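Local structure of ATP-dependent Clp endopeptidase (Clostridium difficile, 3FES) at residues Ala113-Gly118 with Asp133-Gln138. The protein is the amino-terminal domain of a ClpC-type ATP-dependent Clp chaperone, which probably takes part in recognising substrates and adaptors for regulated proteolysis. Sequence-based numbering, arbitrary orientation.
Sequences AIIQEG and DRTLAQ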
ATOM      1  N   ALA A 113      -1.588   4.187   7.164  1.00 21.45           N
ATOM      2  CA  ALA A 113      -2.008   5.403   6.464  1.00 21.86           C
ATOM      3  C   ALA A 113      -3.062   5.129   5.397  1.00 21.50           C
ATOM      4  O   ALA A 113      -4.015   5.919   5.256  1.00 21.35           O
ATOM      5  CB  ALA A 113      -0.740   6.043   5.812  1.00 20.93           C
ATOM      6  N   ILE A 114      -2.906   4.020   4.658  1.00 22.24           N
ATOM      7  CA  ILE A 114      -3.924   3.607   3.674  1.00 23.10           C
ATOM      8  C   ILE A 114      -5.253   3.477   4.399  1.00 24.33           C
ATOM      9  O   ILE A 114      -6.265   4.061   3.993  1.00 23.40           O
ATOM     10  CB  ILE A 114      -3.557   2.270   2.975  1.00 23.31           C
ATOM     11  CG1 ILE A 114      -2.416   2.513   1.958  1.00 21.68           C
ATOM     12  CG2 ILE A 114      -4.764   1.726   2.165  1.00 21.96           C
ATOM     13  CD1 ILE A 114      -1.877   1.200   1.342  1.00 24.89           C
ATOM     14  N   ILE A 115      -5.246   2.721   5.482  1.00 25.05           N
ATOM     15  CA  ILE A 115      -6.496   2.483   6.269  1.00 26.61           C
ATOM     16  C   ILE A 115      -7.103   3.767   6.839  1.00 27.77           C
ATOM     17  O   ILE A 115      -8.331   4.020   6.715  1.00 27.18           O
ATOM     18  CB  ILE A 115      -6.242   1.439   7.358  1.00 26.21           C
ATOM     19  CG1 ILE A 115      -5.963   0.096   6.687  1.00 27.67           C
ATOM     20  CG2 ILE A 115      -7.478   1.307   8.355  1.00 28.69           C
ATOM     21  CD1 ILE A 115      -5.391  -0.986   7.641  1.00 28.94           C
ATOM     22  N   GLN A 116      -6.260   4.589   7.447  1.00 28.93           N
ATOM     23  CA  GLN A 116      -6.680   5.885   7.963  1.00 31.71           C
ATOM     24  C   GLN A 116      -7.275   6.817   6.933  1.00 32.40           C
ATOM     25  O   GLN A 116      -8.252   7.522   7.240  1.00 32.06           O
ATOM     26  CB  GLN A 116      -5.512   6.603   8.598  1.00 32.04           C
ATOM     27  CG  GLN A 116      -5.430   6.337  10.038  1.00 39.66           C
ATOM     28  CD  GLN A 116      -6.587   6.939  10.743  1.00 45.03           C
ATOM     29  OE1 GLN A 116      -6.864   8.135  10.598  1.00 50.21           O
ATOM     30  NE2 GLN A 116      -7.313   6.116  11.476  1.00 47.40           N
ATOM     31  N   GLU A 117      -6.696   6.813   5.732  1.00 32.82           N
ATOM     32  CA  GLU A 117      -7.165   7.695   4.652  1.00 34.76           C
ATOM     33  C   GLU A 117      -8.626   7.359   4.297  1.00 34.99           C
ATOM     34  O   GLU A 117      -9.444   8.254   4.015  1.00 33.88           O
ATOM     35  CB  GLU A 117      -6.217   7.646   3.436  1.00 34.58           C
ATOM     36  CG  GLU A 117      -6.439   8.803   2.461  1.00 40.03           C
ATOM     37  CD  GLU A 117      -7.637   8.562   1.547  1.00 45.05           C
ATOM     38  OE1 GLU A 117      -8.032   7.375   1.399  1.00 47.19           O
ATOM     39  OE2 GLU A 117      -8.189   9.539   0.967  1.00 47.04           O
ATOM     40  N   GLY A 118      -8.948   6.071   4.332  1.00 35.19           N
ATOM     41  CA  GLY A 118     -10.346   5.631   4.353  1.00 36.20           C
ATOM     42  C   GLY A 118     -11.080   5.560   3.027  1.00 37.23           C
ATOM     43  O   GLY A 118     -12.115   4.933   2.933  1.00 37.15           O
ATOM     44  N   ASP A 133     -11.598  -3.904   8.867  1.00 26.19           N
ATOM     45  CA  ASP A 133     -11.307  -3.789  10.291  1.00 26.50           C
ATOM     46  C   ASP A 133     -10.401  -4.920  10.756  1.00 25.94           C
ATOM     47  O   ASP A 133      -9.688  -4.760  11.738  1.00 26.07           O
ATOM     48  CB  ASP A 133     -12.595  -3.798  11.137  1.00 27.11           C
ATOM     49  CG  ASP A 133     -13.341  -2.452  11.099  1.00 30.41           C
ATOM     50  OD1 ASP A 133     -12.743  -1.402  10.737  1.00 36.04           O
ATOM     51  OD2 ASP A 133     -14.532  -2.442  11.469  1.00 34.92           O
ATOM     52  N   ARG A 134     -10.481  -6.081  10.099  1.00 24.71           N
ATOM     53  CA  ARG A 134      -9.615  -7.210  10.449  1.00 24.44           C
ATOM     54  C   ARG A 134      -8.152  -6.900  10.112  1.00 23.28           C
ATOM     55  O   ARG A 134      -7.236  -7.245  10.861  1.00 21.71           O
ATOM     56  CB  ARG A 134     -10.078  -8.464   9.732  1.00 24.84           C
ATOM     57  CG  ARG A 134     -11.488  -8.863  10.171  1.00 27.96           C
ATOM     58  CD  ARG A 134     -11.685 -10.345  10.118  1.00 28.69           C
ATOM     59  NE  ARG A 134     -10.910 -10.961  11.177  1.00 27.64           N
ATOM     60  CZ  ARG A 134     -11.395 -11.249  12.377  1.00 29.79           C
ATOM     61  NH1 ARG A 134     -12.668 -10.996  12.671  1.00 29.70           N
ATOM     62  NH2 ARG A 134     -10.602 -11.794  13.288  1.00 29.84           N
ATOM     63  N   THR A 135      -7.961  -6.223   8.989  1.00 22.19           N
ATOM     64  CA  THR A 135      -6.613  -5.789   8.558  1.00 22.42           C
ATOM     65  C   THR A 135      -6.052  -4.818   9.578  1.00 22.35           C
ATOM     66  O   THR A 135      -4.903  -4.963   9.994  1.00 23.86           O
ATOM     67  CB  THR A 135      -6.658  -5.174   7.130  1.00 22.74           C
ATOM     68  OG1 THR A 135      -7.160  -6.157   6.215  1.00 24.34           O
ATOM     69  CG2 THR A 135      -5.290  -4.738   6.666  1.00 22.63           C
ATOM     70  N   LEU A 136      -6.853  -3.835   9.986  1.00 22.23           N
ATOM     71  CA  LEU A 136      -6.449  -2.919  11.043  1.00 22.44           C
ATOM     72  C   LEU A 136      -6.065  -3.624  12.358  1.00 22.82           C
ATOM     73  O   LEU A 136      -5.057  -3.283  12.962  1.00 23.91           O
ATOM     74  CB  LEU A 136      -7.537  -1.895  11.292  1.00 22.96           C
ATOM     75  CG  LEU A 136      -7.174  -0.840  12.334  1.00 25.44           C
ATOM     76  CD1 LEU A 136      -5.937  -0.073  11.940  1.00 26.34           C
ATOM     77  CD2 LEU A 136      -8.386   0.066  12.509  1.00 24.67           C
ATOM     78  N   ALA A 137      -6.884  -4.569  12.798  1.00 21.59           N
ATOM     79  CA  ALA A 137      -6.599  -5.315  14.015  1.00 22.18           C
ATOM     80  C   ALA A 137      -5.266  -6.057  13.906  1.00 21.58           C
ATOM     81  O   ALA A 137      -4.454  -5.987  14.809  1.00 21.29           O
ATOM     82  CB  ALA A 137      -7.742  -6.290  14.322  1.00 19.70           C
ATOM     83  N   GLN A 138      -5.061  -6.756  12.798  1.00 22.05           N
ATOM     84  CA  GLN A 138      -3.864  -7.588  12.593  1.00 22.16           C
ATOM     85  C   GLN A 138      -2.622  -6.695  12.523  1.00 22.40           C
ATOM     86  O   GLN A 138      -1.552  -7.036  13.044  1.00 22.47           O
ATOM     87  CB  GLN A 138      -3.969  -8.373  11.278  1.00 22.22           C
ATOM     88  CG  GLN A 138      -2.797  -9.343  11.067  1.00 22.00           C
ATOM     89  CD  GLN A 138      -2.888 -10.512  11.995  1.00 22.51           C
ATOM     90  OE1 GLN A 138      -3.874 -11.245  11.960  1.00 23.12           O
ATOM     91  NE2 GLN A 138      -1.858 -10.709  12.853  1.00 22.13           N
TER
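Ile115, on the last turn of helix 107-117, faces Leu136 of helix 132-142, their CA atoms 7.2 Å apart, in the all-helical fold of the Clp amino-terminal domain. The two helices are linked through helix 120-129, which lies between them in the chain. Here the contact is van der Waals packing, and Ile115 is the one residue of 113-118 that makes it. Its CG1 arm lies beside the backbone N (chi1 -67°) and is extended beyond that (chi2 168°), which carries CD1 across to the second helix. There CD1 rests 3.9 Å from Thr135 CG2 and 4.0 Å from the backbone N of Leu136, at the junction of the two residues. Thr135 is buried, and its two branches divide their work: the methyl turns to the isoleucine, whereas OG1 is hydrogen-bonded to Val131 O, one turn back. Val51 and Val55 of helix 47-55, together with Leu126 of helix 120-129, also touch this threonine, so it is packed against those two helices as well as against Ile115. The shorter branch of the isoleucine, CG2, meets the leucine side chain: Leu136 holds CG anti to its own N (chi1 -177°), which brings its CD1 to 4.1 Å from Ile115 CG2.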